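Local coordinates for protein endo-beta-1,4-mannanase (Alicyclobacillus acidocaldarius, PDB 4CD8) that hydrolyses beta-1,4-mannosidic linkages inside mannan chains, as an endo-acting glycoside hydrolase of family GH113 built on a TIM barrel, at residues P157-A160 with M161-T165; E121-F124 with G125-D129. One frame throughout, in Å; residues are numbered along the deposited sequence. Where two conformers were deposited one is given.

Contact 1: residues P157-A160 with M161-T165; sequences PHEA and MWRET
E159 turns CG anti to its backbone nitrogen (chi1 -166°), while R163 sets CG beside its own nitrogen (chi1 -70°) and runs extended to NE; the two side chains lie alongside each other, pointing the same way. In the conformer described, R163 grips a single carboxylate oxygen side-on: NE stands 3.0 Å and NH2 2.9 Å from E159 OE2. That oxygen lies in the guanidinium plane and is met on its anti side, with the carboxylate turned 56° from the guanidinium. A second conformer of E159 makes this grip less certain. R163 NH1 has another anion, D193, so in this conformer the guanidinium lies between two acids, which would tend to limit its rotation.

At the N-cap, the carbonyl oxygen of H158 accepts W162 N at 3.0 Å, and CD1 of the W162 indole comes within 3.4 Å of the same oxygen. M161 SD sits obliquely to the H158 ring, whose ND1 bonds E112 and which stacks on W120.

The contact opens helix 159-172, the crossover of the beta-alpha-beta unit between strands 145-150 and 176-182. Its M161 and T165 side chains pack against helix 120-140, and W162 meets Y179 of strand 176-182 edge-to-face.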
loop_
_atom_site.group_PDB
_atom_site.type_symbol
_atom_site.label_atom_id
_atom_site.label_comp_id
_atom_site.label_asym_id
_atom_site.label_seq_id
_atom_site.Cartn_x
_atom_site.Cartn_y
_atom_site.Cartn_z
ATOM N N PRO A 157 -18.953 -0.858 -2.225
ATOM C CA PRO A 157 -20.347 -0.399 -2.421
ATOM C C PRO A 157 -21.067 0.063 -1.157
ATOM O O PRO A 157 -22.109 0.678 -1.274
ATOM C CB PRO A 157 -21.055 -1.601 -3.054
ATOM C CG PRO A 157 -19.970 -2.461 -3.572
ATOM C CD PRO A 157 -18.739 -2.207 -2.772
ATOM N N HIS A 158 -20.513 -0.236 0.021
ATOM C CA HIS A 158 -21.085 0.197 1.310
ATOM C C HIS A 158 -20.574 1.594 1.596
ATOM O O HIS A 158 -19.775 1.820 2.478
ATOM C CB HIS A 158 -20.734 -0.832 2.390
ATOM C CG HIS A 158 -21.190 -2.198 2.016
ATOM N ND1 HIS A 158 -22.457 -2.656 2.297
ATOM C CD2 HIS A 158 -20.573 -3.189 1.320
ATOM C CE1 HIS A 158 -22.597 -3.878 1.798
ATOM N NE2 HIS A 158 -21.474 -4.215 1.196
ATOM N N GLU A 159 -21.107 2.537 0.817
ATOM C CA GLU A 159 -20.566 3.881 0.744
ATOM C C GLU A 159 -20.747 4.652 2.062
ATOM O O GLU A 159 -19.817 5.271 2.561
ATOM C CB GLU A 159 -21.241 4.632 -0.413
ATOM C CG GLU A 159 -20.557 5.924 -0.813
ATOM C CD GLU A 159 -21.422 6.773 -1.716
ATOM O OE1 GLU A 159 -22.300 6.222 -2.417
ATOM O OE2 GLU A 159 -21.231 7.998 -1.689
ATOM N N ALA A 160 -21.952 4.614 2.601
ATOM C CA ALA A 160 -22.240 5.299 3.858
ATOM C C ALA A 160 -21.358 4.751 4.972
ATOM O O ALA A 160 -20.847 5.486 5.785
ATOM C CB ALA A 160 -23.715 5.175 4.196
ATOM N N MET A 161 -21.127 3.436 4.987
ATOM C CA MET A 161 -20.271 2.896 6.002
ATOM C C MET A 161 -18.823 3.347 5.832
ATOM O O MET A 161 -18.142 3.607 6.828
ATOM C CB MET A 161 -20.368 1.360 6.077
ATOM C CG MET A 161 -21.741 0.887 6.578
ATOM S SD MET A 161 -21.878 -0.902 6.526
ATOM C CE MET A 161 -23.588 -1.062 7.088
ATOM N N TRP A 162 -18.345 3.443 4.585
ATOM C CA TRP A 162 -16.985 3.955 4.347
ATOM C C TRP A 162 -16.863 5.422 4.776
ATOM O O TRP A 162 -15.861 5.838 5.358
ATOM C CB TRP A 162 -16.572 3.840 2.880
ATOM C CG TRP A 162 -15.908 2.538 2.603
ATOM C CD1 TRP A 162 -16.433 1.505 1.918
ATOM C CD2 TRP A 162 -14.619 2.164 3.021
ATOM N NE1 TRP A 162 -15.538 0.481 1.869
ATOM C CE2 TRP A 162 -14.414 0.833 2.556
ATOM C CE3 TRP A 162 -13.625 2.776 3.755
ATOM C CZ2 TRP A 162 -13.229 0.129 2.803
ATOM C CZ3 TRP A 162 -12.457 2.071 4.019
ATOM C CH2 TRP A 162 -12.283 0.741 3.556
ATOM N N ARG A 163 -17.902 6.182 4.496
ATOM C CA ARG A 163 -17.880 7.623 4.879
ATOM C C ARG A 163 -17.879 7.796 6.404
ATOM O O ARG A 163 -17.139 8.646 6.919
ATOM C CB ARG A 163 -19.031 8.333 4.234
ATOM C CG ARG A 163 -18.873 8.458 2.729
ATOM C CD ARG A 163 -20.048 9.211 2.123
ATOM N NE ARG A 163 -19.979 9.276 0.666
ATOM C CZ ARG A 163 -19.228 10.122 -0.019
ATOM N NH1 ARG A 163 -18.468 11.003 0.624
ATOM N NH2 ARG A 163 -19.251 10.082 -1.359
ATOM N N GLU A 164 -18.632 6.955 7.124
ATOM C CA GLU A 164 -18.522 6.910 8.603
ATOM C C GLU A 164 -17.101 6.600 9.062
ATOM O O GLU A 164 -16.563 7.237 9.972
ATOM C CB GLU A 164 -19.482 5.898 9.243
ATOM C CG GLU A 164 -20.943 6.219 8.977
ATOM C CD GLU A 164 -21.892 5.166 9.499
ATOM O OE1 GLU A 164 -21.517 3.981 9.702
ATOM O OE2 GLU A 164 -23.032 5.541 9.733
ATOM N N THR A 165 -16.485 5.592 8.443
ATOM C CA THR A 165 -15.145 5.195 8.867
ATOM C C THR A 165 -14.136 6.344 8.642
ATOM O O THR A 165 -13.302 6.646 9.477
ATOM C CB THR A 165 -14.744 3.969 8.049
ATOM O OG1 THR A 165 -15.669 2.912 8.373
ATOM C CG2 THR A 165 -13.280 3.573 8.287
#

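Contact 2: residues E121-F124 with G125-D129; sequences EAWF and GSYSD
Both E121-F124 and G125-D129 belong to one unbroken alpha-helix, and four successive i to i+4 bonds join them. G125 N reaches E121 O at 2.9 Å, and S126 N bonds A122 O. Y127 N reaches W123 O, and S128 N closes on F124 O at 2.7 Å.

The main side-chain contact is the pair W123 and Y127. Each sends CG anti to its backbone nitrogen (chi1 179° and -171°), which lays the two aromatics side by side and pointing the same way. The six-membered ring of W123 and the Y127 ring form an offset stack, with centroids 4.6 Å apart and planes inclined by 20°. W123 CH2 lies over one face of the tyrosine toward its rim, and W123 CZ2 comes within 3.4 Å of Y127 CD1. Y127 CB adds a CH-pi contact over the indole, 3.8 Å from the six-membered ring centroid. The far end of the tyrosine is anchored separately, OH bonding the V148 carbonyl oxygen. With an alanine in place of W123 the Y127 ring and its CB would probably lose the indole face they lean on, and a gap is likely to open toward I63. F124 packs CZ3 of W123 over the centre of its ring, 3.6 Å above the plane.

Along helix 120-140, W123 and Y127 turn to I63 of strand 63-64 and the Y127 hydroxyl to strand 145-150, while F124 and S128 face helix 159-172.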
loop_
_atom_site.group_PDB
_atom_site.type_symbol
_atom_site.label_atom_id
_atom_site.label_comp_id
_atom_site.label_asym_id
_atom_site.label_seq_id
_atom_site.Cartn_x
_atom_site.Cartn_y
_atom_site.Cartn_z
ATOM N N GLU A 121 -22.387 -4.194 8.865
ATOM C CA GLU A 121 -22.352 -3.226 9.961
ATOM C C GLU A 121 -21.361 -3.630 11.033
ATOM O O GLU A 121 -20.535 -2.861 11.500
ATOM C CB GLU A 121 -23.735 -3.080 10.596
ATOM C CG GLU A 121 -23.777 -2.002 11.676
ATOM C CD GLU A 121 -25.143 -1.744 12.254
ATOM O OE1 GLU A 121 -26.160 -2.363 11.855
ATOM O OE2 GLU A 121 -25.192 -0.852 13.116
ATOM N N ALA A 122 -21.436 -4.908 11.412
ATOM C CA ALA A 122 -20.538 -5.375 12.438
ATOM C C ALA A 122 -19.071 -5.346 11.988
ATOM O O ALA A 122 -18.182 -4.989 12.763
ATOM C CB ALA A 122 -20.920 -6.757 12.873
ATOM N N TRP A 123 -18.816 -5.754 10.743
ATOM C CA TRP A 123 -17.451 -5.735 10.237
ATOM C C TRP A 123 -16.923 -4.304 10.191
ATOM O O TRP A 123 -15.808 -4.049 10.623
ATOM C CB TRP A 123 -17.339 -6.385 8.865
ATOM C CG TRP A 123 -15.937 -6.337 8.351
ATOM C CD1 TRP A 123 -14.896 -7.181 8.691
ATOM C CD2 TRP A 123 -15.361 -5.302 7.538
ATOM N NE1 TRP A 123 -13.733 -6.757 8.086
ATOM C CE2 TRP A 123 -14.002 -5.617 7.363
ATOM C CE3 TRP A 123 -15.883 -4.150 6.911
ATOM C CZ2 TRP A 123 -13.146 -4.820 6.626
ATOM C CZ3 TRP A 123 -15.021 -3.363 6.133
ATOM C CH2 TRP A 123 -13.675 -3.707 6.003
ATOM N N PHE A 124 -17.757 -3.377 9.700
ATOM C CA PHE A 124 -17.316 -2.005 9.670
ATOM C C PHE A 124 -17.071 -1.441 11.075
ATOM O O PHE A 124 -16.206 -0.575 11.249
ATOM C CB PHE A 124 -18.294 -1.133 8.902
ATOM C CG PHE A 124 -17.960 -0.970 7.454
ATOM C CD1 PHE A 124 -17.026 -0.028 7.039
ATOM C CD2 PHE A 124 -18.570 -1.742 6.499
ATOM C CE1 PHE A 124 -16.712 0.111 5.713
ATOM C CE2 PHE A 124 -18.256 -1.594 5.159
ATOM C CZ PHE A 124 -17.339 -0.657 4.769
ATOM N N GLY A 125 -17.818 -1.927 12.073
ATOM C CA GLY A 125 -17.539 -1.533 13.450
ATOM C C GLY A 125 -16.147 -1.966 13.873
ATOM O O GLY A 125 -15.380 -1.212 14.423
ATOM N N SER A 126 -15.825 -3.231 13.603
ATOM C CA SER A 126 -14.503 -3.739 13.951
ATOM C C SER A 126 -13.412 -3.003 13.177
ATOM O O SER A 126 -12.381 -2.659 13.733
ATOM C CB SER A 126 -14.391 -5.204 13.582
ATOM O OG SER A 126 -15.312 -5.993 14.295
ATOM N N TYR A 127 -13.666 -2.797 11.890
ATOM C CA TYR A 127 -12.698 -2.140 10.999
ATOM C C TYR A 127 -12.490 -0.651 11.350
ATOM O O TYR A 127 -11.378 -0.174 11.404
ATOM C CB TYR A 127 -13.168 -2.260 9.585
ATOM C CG TYR A 127 -12.151 -1.816 8.589
ATOM C CD1 TYR A 127 -11.067 -2.617 8.256
ATOM C CD2 TYR A 127 -12.268 -0.621 7.935
ATOM C CE1 TYR A 127 -10.129 -2.219 7.340
ATOM C CE2 TYR A 127 -11.339 -0.211 7.003
ATOM C CZ TYR A 127 -10.264 -0.993 6.693
ATOM O OH TYR A 127 -9.354 -0.581 5.751
ATOM N N SER A 128 -13.589 0.024 11.666
ATOM C CA SER A 128 -13.525 1.449 12.029
ATOM C C SER A 128 -12.780 1.604 13.368
ATOM O O SER A 128 -11.945 2.479 13.548
ATOM C CB SER A 128 -14.923 2.028 12.083
ATOM O OG SER A 128 -14.835 3.344 12.516
ATOM N N ASP A 129 -12.981 0.620 14.261
ATOM C CA ASP A 129 -12.268 0.601 15.518
ATOM C C ASP A 129 -10.738 0.489 15.238
ATOM O O ASP A 129 -9.911 1.173 15.818
ATOM C CB ASP A 129 -12.817 -0.574 16.339
ATOM C CG ASP A 129 -13.987 -0.208 17.221
ATOM O OD1 ASP A 129 -14.463 0.942 17.191
ATOM O OD2 ASP A 129 -14.458 -1.106 17.948
#

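Contacts 1 and 2 each bind a turn of one of two neighbouring barrel helices, 159-172 and 120-140, and they meet directly. F124 of contact 2 is the meeting point: M161 SD approaches F124 CD2 to 3.4 Å, T165 OG1 lies beside its CD1, and the W162 indole comes to its ring edge-to-face. W162 CH2 also touches Y127 CE2, at 3.7 Å. Both contacts are partly buried, but their own chemistry differs. Contact 1 carries a charged pair at a more exposed helix start, with its buried residues M161 and W162 packing largely against neighbouring elements; contact 2 is built on stacked, buried aromatics, its polar residues being bonded mostly to other parts of the chain.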